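Alanine racemase (Enterococcus faecalis, PDB 3E6E) belongs to the alanine racemase family, pairing an N-terminal TIM-type barrel domain with a mainly beta C-terminal domain in a two-chain assembly. Local coordinates at residues 33-38 and 219-224; 162-167 and 198-203; 295-300 and 345-350; 303-308 and 338-343. The protein carries 1 engineered substitution. One frame throughout, in Å; residues are numbered along the deposited sequence.

Contact 1 of 4, residues 33-38 and 219-224; sequences TALFAV and NMIRYG. With DCS (D-[3-hydroxy-2-methyl-5-phosphonooxymethyl-pyridin-4-ylmethyl]-N,O-cycloserylamide), chain D.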
loop_
_atom_site.group_PDB
_atom_site.type_symbol
_atom_site.label_atom_id
_atom_site.label_comp_id
_atom_site.label_asym_id
_atom_site.label_seq_id
_atom_site.Cartn_x
_atom_site.Cartn_y
_atom_site.Cartn_z
ATOM N N THR A 33 4.475 -34.258 11.139
ATOM C CA THR A 33 4.565 -32.810 11.282
ATOM C C THR A 33 3.283 -32.087 10.880
ATOM O O THR A 33 2.496 -32.589 10.085
ATOM C CB THR A 33 5.716 -32.277 10.424
ATOM O OG1 THR A 33 6.904 -33.025 10.711
ATOM C CG2 THR A 33 5.966 -30.818 10.720
ATOM N N ALA A 34 3.079 -30.902 11.439
ATOM C CA ALA A 34 1.895 -30.121 11.121
ATOM C C ALA A 34 2.222 -28.860 10.311
ATOM O O ALA A 34 3.274 -28.226 10.480
ATOM C CB ALA A 34 1.158 -29.745 12.397
ATOM N N LEU A 35 1.297 -28.496 9.433
ATOM C CA LEU A 35 1.487 -27.330 8.595
ATOM C C LEU A 35 0.591 -26.201 9.043
ATOM O O LEU A 35 -0.634 -26.321 9.041
ATOM C CB LEU A 35 1.186 -27.674 7.135
ATOM C CG LEU A 35 1.407 -26.582 6.083
ATOM C CD1 LEU A 35 0.443 -25.425 6.280
ATOM C CD2 LEU A 35 2.822 -26.086 6.189
ATOM N N PHE A 36 1.208 -25.107 9.456
ATOM C CA PHE A 36 0.441 -23.954 9.852
ATOM C C PHE A 36 0.619 -22.979 8.708
ATOM O O PHE A 36 1.723 -22.835 8.164
ATOM C CB PHE A 36 0.960 -23.368 11.170
ATOM C CG PHE A 36 0.218 -23.857 12.386
ATOM C CD1 PHE A 36 -0.067 -25.210 12.551
ATOM C CD2 PHE A 36 -0.183 -22.970 13.377
ATOM C CE1 PHE A 36 -0.737 -25.670 13.678
ATOM C CE2 PHE A 36 -0.855 -23.423 14.513
ATOM C CZ PHE A 36 -1.131 -24.776 14.660
ATOM N N ALA A 37 -0.481 -22.337 8.327
ATOM C CA ALA A 37 -0.469 -21.370 7.241
ATOM C C ALA A 37 -0.516 -19.946 7.776
ATOM O O ALA A 37 -1.499 -19.530 8.386
ATOM C CB ALA A 37 -1.653 -21.622 6.310
ATOM N N VAL A 38 0.564 -19.205 7.567
ATOM C CA VAL A 38 0.617 -17.818 8.013
ATOM C C VAL A 38 -0.069 -17.000 6.926
ATOM O O VAL A 38 0.343 -17.037 5.764
ATOM C CB VAL A 38 2.079 -17.361 8.221
ATOM C CG1 VAL A 38 2.976 -18.037 7.228
ATOM C CG2 VAL A 38 2.185 -15.862 8.089
ATOM N N ASN A 219 8.189 -30.225 14.718
ATOM C CA ASN A 219 7.002 -31.014 14.407
ATOM C C ASN A 219 5.879 -30.187 13.768
ATOM O O ASN A 219 4.745 -30.647 13.623
ATOM C CB ASN A 219 6.488 -31.726 15.670
ATOM C CG ASN A 219 5.971 -30.766 16.716
ATOM O OD1 ASN A 219 5.314 -29.777 16.398
ATOM N ND2 ASN A 219 6.250 -31.062 17.980
ATOM N N MET A 220 6.218 -28.962 13.394
ATOM C CA MET A 220 5.285 -28.052 12.740
ATOM C C MET A 220 6.053 -26.931 12.046
ATOM O O MET A 220 7.014 -26.389 12.601
ATOM C CB MET A 220 4.315 -27.428 13.743
ATOM C CG MET A 220 3.297 -26.482 13.090
ATOM S SD MET A 220 3.300 -24.795 13.754
ATOM C CE MET A 220 4.413 -24.058 12.711
ATOM N N ILE A 221 5.634 -26.580 10.837
ATOM C CA ILE A 221 6.309 -25.502 10.132
ATOM C C ILE A 221 5.323 -24.394 9.851
ATOM O O ILE A 221 4.122 -24.640 9.695
ATOM C CB ILE A 221 6.918 -25.967 8.794
ATOM C CG1 ILE A 221 5.814 -26.155 7.756
ATOM C CG2 ILE A 221 7.704 -27.272 8.997
ATOM C CD1 ILE A 221 6.350 -26.489 6.395
ATOM N N ARG A 222 5.837 -23.171 9.814
ATOM C CA ARG A 222 5.023 -21.994 9.540
ATOM C C ARG A 222 5.167 -21.584 8.066
ATOM O O ARG A 222 5.877 -20.646 7.738
ATOM C CB ARG A 222 5.457 -20.851 10.454
ATOM C CG ARG A 222 4.920 -20.938 11.883
ATOM C CD ARG A 222 6.053 -20.943 12.873
ATOM N NE ARG A 222 7.110 -20.034 12.451
ATOM C CZ ARG A 222 8.294 -19.943 13.046
ATOM N NH1 ARG A 222 8.568 -20.704 14.100
ATOM N NH2 ARG A 222 9.221 -19.114 12.574
ATOM N N TYR A 223 4.469 -22.296 7.188
ATOM C CA TYR A 223 4.534 -22.050 5.750
ATOM C C TYR A 223 3.895 -20.731 5.283
ATOM O O TYR A 223 2.677 -20.548 5.394
ATOM C CB TYR A 223 3.875 -23.213 5.008
ATOM C CG TYR A 223 4.589 -23.628 3.739
ATOM C CD1 TYR A 223 3.889 -24.200 2.685
ATOM C CD2 TYR A 223 5.973 -23.479 3.604
ATOM C CE1 TYR A 223 4.537 -24.612 1.533
ATOM C CE2 TYR A 223 6.629 -23.894 2.452
ATOM C CZ TYR A 223 5.902 -24.460 1.421
ATOM O OH TYR A 223 6.536 -24.887 0.272
ATOM N N GLY A 224 4.713 -19.834 4.736
ATOM C CA GLY A 224 4.198 -18.565 4.263
ATOM C C GLY A 224 4.175 -18.348 2.753
ATOM O O GLY A 224 3.319 -18.879 2.045
HETATM N N1 DCS D . 7.197 -17.361 11.150
HETATM C C2 DCS D . 7.415 -16.045 11.676
HETATM C C2A DCS D . 7.733 -15.831 13.144
HETATM C C3 DCS D . 7.330 -14.972 10.783
HETATM O O3 DCS D . 7.519 -13.699 11.198
HETATM C C4 DCS D . 7.025 -15.243 9.387
HETATM C C4A DCS D . 6.937 -14.089 8.408
HETATM C C5 DCS D . 6.822 -16.627 8.955
HETATM C C6 DCS D . 6.911 -17.640 9.844
HETATM C C5A DCS D . 6.509 -17.009 7.530
HETATM O O4P DCS D . 7.649 -16.715 6.718
HETATM P P DCS D . 7.753 -16.963 5.149
HETATM O O1P DCS D . 7.598 -18.391 4.944
HETATM O O2P DCS D . 6.709 -16.193 4.480
HETATM O O3P DCS D . 9.078 -16.528 4.723
HETATM N N DCS D . 8.242 -13.314 8.388
HETATM C CA DCS D . 8.405 -12.197 7.556
HETATM C C DCS D . 8.385 -10.836 7.983
HETATM O O DCS D . 8.170 -10.400 9.258
HETATM N ND DCS D . 8.610 -10.070 6.943
HETATM O OG DCS D . 8.775 -10.872 5.833
HETATM C CB DCS D . 8.647 -12.162 6.211
#

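Contact 2 of 4, residues 162-167 and 198-203; sequences LWEGIF and LPRYVH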
loop_
_atom_site.group_PDB
_atom_site.type_symbol
_atom_site.label_atom_id
_atom_site.label_comp_id
_atom_site.label_asym_id
_atom_site.label_seq_id
_atom_site.Cartn_x
_atom_site.Cartn_y
_atom_site.Cartn_z
ATOM N N LEU A 162 -0.930 -22.571 29.503
ATOM C CA LEU A 162 -0.922 -23.915 28.941
ATOM C C LEU A 162 0.430 -24.245 28.317
ATOM O O LEU A 162 0.931 -25.361 28.454
ATOM C CB LEU A 162 -2.032 -24.066 27.898
ATOM C CG LEU A 162 -1.991 -25.333 27.041
ATOM C CD1 LEU A 162 -1.891 -26.572 27.918
ATOM C CD2 LEU A 162 -3.209 -25.409 26.135
ATOM N N TRP A 163 1.016 -23.267 27.634
ATOM C CA TRP A 163 2.249 -23.487 26.888
ATOM C C TRP A 163 2.206 -24.456 25.711
ATOM O O TRP A 163 2.690 -25.585 25.807
ATOM C CB TRP A 163 3.365 -23.957 27.821
ATOM C CG TRP A 163 4.697 -24.081 27.147
ATOM C CD1 TRP A 163 5.217 -23.250 26.196
ATOM C CD2 TRP A 163 5.683 -25.095 27.372
ATOM N NE1 TRP A 163 6.464 -23.686 25.817
ATOM C CE2 TRP A 163 6.774 -24.818 26.525
ATOM C CE3 TRP A 163 5.757 -26.215 28.208
ATOM C CZ2 TRP A 163 7.917 -25.614 26.489
ATOM C CZ3 TRP A 163 6.892 -27.004 28.171
ATOM C CH2 TRP A 163 7.956 -26.700 27.317
ATOM N N GLU A 164 1.626 -24.009 24.602
ATOM C CA GLU A 164 1.370 -24.861 23.471
ATOM C C GLU A 164 2.651 -25.186 22.745
ATOM O O GLU A 164 2.728 -26.204 22.059
ATOM C CB GLU A 164 0.402 -24.174 22.526
ATOM C CG GLU A 164 -0.811 -24.989 22.208
ATOM C CD GLU A 164 -1.840 -24.177 21.485
ATOM O OE1 GLU A 164 -1.550 -23.731 20.351
ATOM O OE2 GLU A 164 -2.931 -23.976 22.063
ATOM N N GLY A 165 3.661 -24.330 22.877
ATOM C CA GLY A 165 4.908 -24.627 22.193
ATOM C C GLY A 165 6.052 -23.645 22.305
ATOM O O GLY A 165 5.942 -22.605 22.944
ATOM N N ILE A 166 7.173 -24.018 21.703
ATOM C CA ILE A 166 8.360 -23.177 21.655
ATOM C C ILE A 166 8.719 -23.109 20.182
ATOM O O ILE A 166 8.398 -24.004 19.399
ATOM C CB ILE A 166 9.601 -23.774 22.393
ATOM C CG1 ILE A 166 9.260 -25.119 23.012
ATOM C CG2 ILE A 166 10.130 -22.800 23.422
ATOM C CD1 ILE A 166 9.480 -26.261 22.062
ATOM N N PHE A 167 9.397 -22.039 19.806
ATOM C CA PHE A 167 9.806 -21.859 18.427
ATOM C C PHE A 167 10.748 -20.680 18.310
ATOM O O PHE A 167 10.873 -19.856 19.229
ATOM C CB PHE A 167 8.585 -21.584 17.555
ATOM C CG PHE A 167 7.972 -20.248 17.797
ATOM C CD1 PHE A 167 8.116 -19.220 16.870
ATOM C CD2 PHE A 167 7.273 -20.004 18.966
ATOM C CE1 PHE A 167 7.564 -17.957 17.113
ATOM C CE2 PHE A 167 6.721 -18.755 19.219
ATOM C CZ PHE A 167 6.865 -17.726 18.292
ATOM N N LEU A 198 8.768 -31.007 26.579
ATOM C CA LEU A 198 8.430 -30.159 25.439
ATOM C C LEU A 198 6.917 -30.085 25.294
ATOM O O LEU A 198 6.202 -30.974 25.745
ATOM C CB LEU A 198 9.034 -30.731 24.165
ATOM C CG LEU A 198 10.541 -30.955 24.237
ATOM C CD1 LEU A 198 10.997 -31.806 23.068
ATOM C CD2 LEU A 198 11.245 -29.618 24.254
ATOM N N PRO A 199 6.405 -29.031 24.646
ATOM C CA PRO A 199 4.965 -28.853 24.453
ATOM C C PRO A 199 4.436 -29.503 23.188
ATOM O O PRO A 199 5.144 -30.254 22.530
ATOM C CB PRO A 199 4.801 -27.338 24.445
ATOM C CG PRO A 199 6.201 -26.794 24.082
ATOM C CD PRO A 199 7.152 -27.963 23.975
ATOM N N ARG A 200 3.186 -29.210 22.850
ATOM C CA ARG A 200 2.559 -29.786 21.669
ATOM C C ARG A 200 3.290 -29.427 20.400
ATOM O O ARG A 200 3.453 -30.263 19.517
ATOM C CB ARG A 200 1.114 -29.310 21.548
ATOM C CG ARG A 200 0.287 -30.078 20.522
ATOM C CD ARG A 200 -1.134 -29.525 20.430
ATOM N NE ARG A 200 -1.715 -29.256 21.750
ATOM C CZ ARG A 200 -2.951 -28.801 21.956
ATOM N NH1 ARG A 200 -3.761 -28.566 20.925
ATOM N NH2 ARG A 200 -3.365 -28.551 23.196
ATOM N N TYR A 201 3.731 -28.176 20.310
ATOM C CA TYR A 201 4.426 -27.682 19.119
ATOM C C TYR A 201 5.872 -27.230 19.325
ATOM O O TYR A 201 6.190 -26.497 20.256
ATOM C CB TYR A 201 3.630 -26.525 18.508
ATOM C CG TYR A 201 2.238 -26.902 18.077
ATOM C CD1 TYR A 201 1.123 -26.374 18.721
ATOM C CD2 TYR A 201 2.032 -27.762 17.003
ATOM C CE1 TYR A 201 -0.173 -26.688 18.300
ATOM C CE2 TYR A 201 0.744 -28.083 16.574
ATOM C CZ TYR A 201 -0.356 -27.540 17.222
ATOM O OH TYR A 201 -1.631 -27.823 16.772
ATOM N N VAL A 202 6.749 -27.679 18.438
ATOM C CA VAL A 202 8.148 -27.307 18.499
ATOM C C VAL A 202 8.467 -26.935 17.060
ATOM O O VAL A 202 8.730 -27.798 16.221
ATOM C CB VAL A 202 8.998 -28.492 18.987
ATOM C CG1 VAL A 202 10.429 -28.034 19.274
ATOM C CG2 VAL A 202 8.360 -29.081 20.232
ATOM N N HIS A 203 8.418 -25.636 16.776
ATOM C CA HIS A 203 8.626 -25.143 15.421
ATOM C C HIS A 203 9.669 -24.069 15.188
ATOM O O HIS A 203 9.812 -23.128 15.964
ATOM C CB HIS A 203 7.288 -24.676 14.859
ATOM C CG HIS A 203 6.471 -23.860 15.815
ATOM N ND1 HIS A 203 6.476 -22.482 15.814
ATOM C CD2 HIS A 203 5.585 -24.232 16.769
ATOM C CE1 HIS A 203 5.622 -22.039 16.721
ATOM N NE2 HIS A 203 5.068 -23.080 17.315
#

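Contact 3 of 4, residues 295-300 and 345-350; sequences QGFTVL and QMVAEK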
loop_
_atom_site.group_PDB
_atom_site.type_symbol
_atom_site.label_atom_id
_atom_site.label_comp_id
_atom_site.label_asym_id
_atom_site.label_seq_id
_atom_site.Cartn_x
_atom_site.Cartn_y
_atom_site.Cartn_z
ATOM N N GLN A 295 8.647 2.464 -14.056
ATOM C CA GLN A 295 8.836 3.011 -15.401
ATOM C C GLN A 295 9.845 2.142 -16.125
ATOM O O GLN A 295 10.765 1.608 -15.507
ATOM C CB GLN A 295 9.418 4.416 -15.371
ATOM C CG GLN A 295 8.485 5.522 -15.010
ATOM C CD GLN A 295 9.153 6.873 -15.169
ATOM O OE1 GLN A 295 9.442 7.318 -16.283
ATOM N NE2 GLN A 295 9.415 7.529 -14.048
ATOM N N GLY A 296 9.694 2.027 -17.437
ATOM C CA GLY A 296 10.627 1.222 -18.205
ATOM C C GLY A 296 10.249 -0.240 -18.148
ATOM O O GLY A 296 10.674 -1.032 -18.991
ATOM N N PHE A 297 9.465 -0.605 -17.136
ATOM C CA PHE A 297 9.015 -1.980 -16.997
ATOM C C PHE A 297 8.003 -2.144 -18.133
ATOM O O PHE A 297 7.364 -1.175 -18.536
ATOM C CB PHE A 297 8.332 -2.195 -15.635
ATOM C CG PHE A 297 8.208 -3.644 -15.234
ATOM C CD1 PHE A 297 9.320 -4.351 -14.785
ATOM C CD2 PHE A 297 6.981 -4.303 -15.305
ATOM C CE1 PHE A 297 9.216 -5.694 -14.409
ATOM C CE2 PHE A 297 6.862 -5.645 -14.936
ATOM C CZ PHE A 297 7.977 -6.344 -14.486
ATOM N N THR A 298 7.861 -3.360 -18.652
ATOM C CA THR A 298 6.935 -3.611 -19.746
ATOM C C THR A 298 5.783 -4.530 -19.358
ATOM O O THR A 298 5.998 -5.588 -18.776
ATOM C CB THR A 298 7.666 -4.230 -20.945
ATOM O OG1 THR A 298 8.372 -5.405 -20.524
ATOM C CG2 THR A 298 8.650 -3.223 -21.527
ATOM N N VAL A 299 4.561 -4.118 -19.688
ATOM C CA VAL A 299 3.375 -4.915 -19.394
ATOM C C VAL A 299 2.919 -5.651 -20.652
ATOM O O VAL A 299 3.527 -5.508 -21.711
ATOM C CB VAL A 299 2.225 -4.052 -18.871
ATOM C CG1 VAL A 299 2.623 -3.406 -17.555
ATOM C CG2 VAL A 299 1.855 -3.010 -19.902
ATOM N N LEU A 300 1.834 -6.413 -20.545
ATOM C CA LEU A 300 1.373 -7.198 -21.679
ATOM C C LEU A 300 0.019 -6.869 -22.284
ATOM O O LEU A 300 -1.010 -6.819 -21.604
ATOM C CB LEU A 300 1.423 -8.679 -21.309
ATOM C CG LEU A 300 2.814 -9.116 -20.847
ATOM C CD1 LEU A 300 2.750 -10.507 -20.224
ATOM C CD2 LEU A 300 3.773 -9.098 -22.031
ATOM N N GLN A 345 8.359 -11.695 -9.115
ATOM C CA GLN A 345 9.801 -11.545 -8.968
ATOM C C GLN A 345 10.319 -10.441 -9.859
ATOM O O GLN A 345 11.053 -9.559 -9.403
ATOM C CB GLN A 345 10.527 -12.839 -9.318
ATOM C CG GLN A 345 11.195 -13.504 -8.128
ATOM C CD GLN A 345 12.207 -12.612 -7.449
ATOM O OE1 GLN A 345 13.236 -12.267 -8.028
ATOM N NE2 GLN A 345 11.921 -12.233 -6.206
ATOM N N MET A 346 9.937 -10.501 -11.138
ATOM C CA MET A 346 10.350 -9.499 -12.111
ATOM C C MET A 346 9.975 -8.125 -11.581
ATOM O O MET A 346 10.783 -7.187 -11.618
ATOM C CB MET A 346 9.671 -9.769 -13.440
ATOM C CG MET A 346 10.290 -10.920 -14.192
ATOM S SD MET A 346 9.175 -11.603 -15.420
ATOM C CE MET A 346 9.279 -10.319 -16.705
ATOM N N VAL A 347 8.756 -8.015 -11.056
ATOM C CA VAL A 347 8.299 -6.755 -10.494
ATOM C C VAL A 347 9.187 -6.357 -9.318
ATOM O O VAL A 347 9.552 -5.185 -9.161
ATOM C CB VAL A 347 6.855 -6.857 -9.995
ATOM C CG1 VAL A 347 6.454 -5.559 -9.310
ATOM C CG2 VAL A 347 5.928 -7.161 -11.159
ATOM N N ALA A 348 9.525 -7.340 -8.487
ATOM C CA ALA A 348 10.362 -7.103 -7.313
ATOM C C ALA A 348 11.749 -6.656 -7.737
ATOM O O ALA A 348 12.306 -5.708 -7.185
ATOM C CB ALA A 348 10.459 -8.380 -6.474
ATOM N N GLU A 349 12.311 -7.348 -8.720
ATOM C CA GLU A 349 13.639 -7.007 -9.191
ATOM C C GLU A 349 13.700 -5.612 -9.789
ATOM O O GLU A 349 14.662 -4.887 -9.557
ATOM C CB GLU A 349 14.136 -8.052 -10.187
ATOM C CG GLU A 349 14.486 -9.348 -9.495
ATOM C CD GLU A 349 14.974 -10.415 -10.435
ATOM O OE1 GLU A 349 15.283 -11.515 -9.935
ATOM O OE2 GLU A 349 15.048 -10.175 -11.661
ATOM N N LYS A 350 12.674 -5.222 -10.538
ATOM C CA LYS A 350 12.641 -3.895 -11.139
ATOM C C LYS A 350 12.491 -2.857 -10.043
ATOM O O LYS A 350 12.948 -1.728 -10.177
ATOM C CB LYS A 350 11.464 -3.781 -12.106
ATOM C CG LYS A 350 11.141 -2.355 -12.533
ATOM C CD LYS A 350 12.200 -1.768 -13.459
ATOM C CE LYS A 350 11.958 -0.275 -13.682
ATOM N NZ LYS A 350 12.712 0.237 -14.856
#

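Contact 4 of 4, residues 303-308 and 338-343; sequences GKRCEI and GNEENT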
loop_
_atom_site.group_PDB
_atom_site.type_symbol
_atom_site.label_atom_id
_atom_site.label_comp_id
_atom_site.label_asym_id
_atom_site.label_seq_id
_atom_site.Cartn_x
_atom_site.Cartn_y
_atom_site.Cartn_z
ATOM N N GLY A 303 -0.321 -10.338 -25.731
ATOM C CA GLY A 303 0.901 -11.124 -25.770
ATOM C C GLY A 303 2.144 -10.420 -26.266
ATOM O O GLY A 303 3.154 -11.066 -26.516
ATOM N N LYS A 304 2.074 -9.104 -26.418
ATOM C CA LYS A 304 3.224 -8.320 -26.861
ATOM C C LYS A 304 3.644 -7.447 -25.678
ATOM O O LYS A 304 2.798 -6.988 -24.912
ATOM C CB LYS A 304 2.838 -7.430 -28.049
ATOM C CG LYS A 304 2.391 -8.169 -29.307
ATOM C CD LYS A 304 3.564 -8.566 -30.190
ATOM C CE LYS A 304 3.077 -9.180 -31.510
ATOM N NZ LYS A 304 4.160 -9.339 -32.526
ATOM N N ARG A 305 4.940 -7.213 -25.518
ATOM C CA ARG A 305 5.403 -6.392 -24.407
ATOM C C ARG A 305 5.235 -4.900 -24.705
ATOM O O ARG A 305 5.418 -4.457 -25.846
ATOM C CB ARG A 305 6.864 -6.729 -24.081
ATOM C CG ARG A 305 7.107 -8.242 -23.972
ATOM C CD ARG A 305 8.130 -8.628 -22.915
ATOM N NE ARG A 305 7.679 -8.265 -21.570
ATOM C CZ ARG A 305 7.423 -9.128 -20.587
ATOM N NH1 ARG A 305 7.564 -10.437 -20.759
ATOM N NH2 ARG A 305 7.021 -8.669 -19.419
ATOM N N CYS A 306 4.860 -4.135 -23.679
ATOM C CA CYS A 306 4.659 -2.696 -23.810
ATOM C C CYS A 306 5.374 -1.957 -22.689
ATOM O O CYS A 306 5.105 -2.177 -21.508
ATOM C CB CYS A 306 3.170 -2.346 -23.770
ATOM S SG CYS A 306 2.204 -3.101 -25.093
ATOM N N GLU A 307 6.273 -1.059 -23.074
ATOM C CA GLU A 307 7.054 -0.300 -22.118
ATOM C C GLU A 307 6.296 0.850 -21.481
ATOM O O GLU A 307 5.592 1.598 -22.157
ATOM C CB GLU A 307 8.307 0.242 -22.794
ATOM C CG GLU A 307 9.188 1.054 -21.877
ATOM C CD GLU A 307 10.341 1.701 -22.611
ATOM O OE1 GLU A 307 10.988 1.018 -23.435
ATOM O OE2 GLU A 307 10.605 2.892 -22.362
ATOM N N ILE A 308 6.440 0.980 -20.169
ATOM C CA ILE A 308 5.805 2.068 -19.452
ATOM C C ILE A 308 6.666 3.303 -19.710
ATOM O O ILE A 308 7.847 3.333 -19.377
ATOM C CB ILE A 308 5.727 1.752 -17.947
ATOM C CG1 ILE A 308 4.688 0.644 -17.727
ATOM C CG2 ILE A 308 5.382 3.006 -17.154
ATOM C CD1 ILE A 308 4.430 0.267 -16.269
ATOM N N GLY A 338 -0.132 -14.868 -24.050
ATOM C CA GLY A 338 0.595 -15.389 -25.181
ATOM C C GLY A 338 1.717 -16.196 -24.558
ATOM O O GLY A 338 1.468 -16.975 -23.631
ATOM N N ASN A 339 2.946 -16.010 -25.033
ATOM C CA ASN A 339 4.072 -16.741 -24.473
ATOM C C ASN A 339 4.894 -15.905 -23.496
ATOM O O ASN A 339 5.871 -16.397 -22.941
ATOM C CB ASN A 339 4.975 -17.254 -25.584
ATOM C CG ASN A 339 4.236 -18.113 -26.571
ATOM O OD1 ASN A 339 3.508 -19.036 -26.193
ATOM N ND2 ASN A 339 4.424 -17.828 -27.855
ATOM N N GLU A 340 4.500 -14.649 -23.294
ATOM C CA GLU A 340 5.197 -13.747 -22.379
ATOM C C GLU A 340 4.704 -13.923 -20.952
ATOM O O GLU A 340 3.551 -14.301 -20.722
ATOM C CB GLU A 340 4.985 -12.293 -22.797
ATOM C CG GLU A 340 5.520 -11.984 -24.176
ATOM C CD GLU A 340 7.010 -12.252 -24.294
ATOM O OE1 GLU A 340 7.510 -12.404 -25.431
ATOM O OE2 GLU A 340 7.682 -12.299 -23.243
ATOM N N GLU A 341 5.576 -13.639 -19.990
ATOM C CA GLU A 341 5.222 -13.768 -18.579
ATOM C C GLU A 341 5.781 -12.656 -17.706
ATOM O O GLU A 341 6.968 -12.333 -17.761
ATOM C CB GLU A 341 5.731 -15.101 -17.998
ATOM C CG GLU A 341 4.667 -16.168 -17.729
ATOM C CD GLU A 341 4.675 -16.707 -16.285
ATOM O OE1 GLU A 341 3.958 -16.140 -15.429
ATOM O OE2 GLU A 341 5.399 -17.694 -16.008
ATOM N N ASN A 342 4.907 -12.065 -16.906
ATOM C CA ASN A 342 5.334 -11.065 -15.957
ATOM C C ASN A 342 5.052 -11.729 -14.627
ATOM O O ASN A 342 3.930 -12.166 -14.357
ATOM C CB ASN A 342 4.557 -9.768 -16.107
ATOM C CG ASN A 342 5.316 -8.754 -16.910
ATOM O OD1 ASN A 342 6.488 -8.959 -17.199
ATOM N ND2 ASN A 342 4.673 -7.652 -17.264
ATOM N N THR A 343 6.104 -11.852 -13.827
ATOM C CA THR A 343 6.030 -12.508 -12.528
ATOM C C THR A 343 6.265 -11.497 -11.433
ATOM O O THR A 343 6.853 -10.450 -11.663
ATOM C CB THR A 343 7.121 -13.546 -12.400
ATOM O OG1 THR A 343 8.377 -12.872 -12.209
ATOM C CG2 THR A 343 7.200 -14.394 -13.652
#

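Contact 1 of 4, residues 33-38 and 219-224
Met220 rests its sulfur on one face of the Phe36 ring, SD lying 3.8 Å from the ring centroid and 24° off the normal, a Met-aromatic contact. With CG anti to the backbone N (chi1 -179°) and bends further along, the methionine crosses the ring at about a right angle. On the other face of the sheet Leu35 supplies the bump: its CD2 fits between Ile221 CG1 (3.4 Å) and Tyr223 CB (3.3 Å). The strands run parallel, their axes 4.8 Å apart, and pair as the first and eighth of a TIM-type barrel. Leu35, Ile221 and Tyr223 turn outward to helices 15-28 and 207-212, while Phe36 and Arg222 turn inward. The rungs are backbone bonds, among them Phe36 N to Ile221 O at 3.0 Å. At the ligand end Val38 CG1 packs directly on the bare Gly224 CA (3.3 Å), beside the ligand phosphate. Next to it Arg222 reaches DCS edge-on, NE bonding N1 at 3.0 Å, while its NH1 is held by His203 and Thr168.

Contact 2 of 4, residues 162-167 and 198-203
Trp163 and Pro199 cross obliquely: with CG anti to the backbone N (chi1 -175°) the indole comes over the proline, whose CG makes a CH-pi contact over one face, toward its rim. Some carbons here are modelled too close for the spacing to be trusted. Ile166 meets the same proline at about a right angle, CD1 lying 3.5 Å from Pro199 CD, yet runs alongside Val202, with CD1 3.4 Å from Val202 CG1. Glu164 and Tyr201 also point the same way; carboxylate and ring planes are 67° apart, Glu164 OE1 only brushes Tyr201 CE1 at 3.9 Å, and the carboxylate's polar partners are Arg128, Ser103 and His130. The rings of Phe167 and His203 are near parallel (22°) but slid apart, and clashes between the two residues make their placement doubtful. Between the two faces, the parallel pairing follows from Tyr201 N to Glu164 O (2.8 Å), Ile166 N to Tyr201 O (3.0 Å) and His203 N to Ile166 O (3.1 Å). The two strands belong to a beta-alpha-beta unit whose helix 179-193 packs Leu192 on Ile166 and Val202; Trp163 lies on helix 145-158, and strands 129-132 and 220-223 lie to either side.

Contact 3 of 4, residues 295-300 and 345-350
In the C-terminal domain, Phe297, just ahead of strand 298-301, pushes its ring against helix 344-351. Its CB points toward the helix, and with CG anti to the backbone N (chi1 -163°) the ring extends to the Met346-Lys350 turn. Met346 CB lies at the ring edge, in plane, 4.0 Å from Phe297 CZ; Val347 crosses at about a right angle, its CG2 also 4.0 Å from Phe297 CZ. Lys350 slides past the phenylalanine in the opposite direction, CB coming within 3.5 Å of Phe297 CD1. A bend at chi2 (71°) then lets the lysine chain run back to Gln295. Lys350 NZ is modelled 2.5 Å from Gln295 O, a very short hydrogen bond, doubtful because that oxygen is too close to a neighbour. Phe297 CE1 also approaches Met346 O, an oxygen already bonded to Lys350 N at 2.9 Å within the helix. The lysine is therefore amphipathic in use: its methylenes extend the apolar patch round Phe297, while its ammonium, probably charged, appears to reach the Gln295 carbonyl.

Contact 4 of 4, residues 303-308 and 338-343
Arg305 reaches from strand 304-309 to two residues of strand 340-342, Glu340 and Asn342, and this is the close-fitting part of the contact. Bends at chi2 and chi3 (64°) swing the guanidinium across, and both partners meet its edge near its plane. NH1 forms a salt bridge with Glu340 OE2 at 3.1 Å, on the anti side and well out of the plane of a carboxylate turned 78° from the guanidinium. NH2 donates to Asn342 OD1; the modelled 2.3 Å is too short to take literally. Asn342 is buried and also held by ND2 bonding Thr298 O, and the arginine NE is bonded in turn to Thr298 OG1. The remainder is looser. Arg305 NH1 comes no nearer to Glu341 O than 3.6 Å, and Gly303 O lies 3.5 Å from Glu340 CG. Beyond them Gly303 and Gly338 meet through backbone alone, Gly303 CA standing 4.2 Å from Gly338 N at the outer, more exposed end, where both glycines have positive phi. The axes of the two strands stay 8.3 Å apart at 44°, so they are joined by side chains and not paired as sheet neighbours. The link between the strands is thus made by one arginine, probably charged, its ion pair partly exposed to solvent and its amide partner inside.

Overall arrangement
Contacts 1 and 2 share the parallel barrel sheet and meet directly: Asn219 N lies 2.9 Å from Val202 O, joining the last two strands and closing the ring. Contact 1 is the buried one and lines the ligand pocket; contact 2, farther from the chain's centre, is partly buried. Both rely on backbone ladders with apolar and aromatic packing. Contacts 3 and 4 lie on the opposite side of the chain's centre, about 31 to 47 Å from the barrel pair between centres, on strands 298-301 and 304-309, neighbours in one sheet. Of these, 295-300/345-350 packs the loop leading into strand 298-301 against a helix, with Phe297 at its centre, whereas 303-308/338-343 is a surface contact carried by polar side chains.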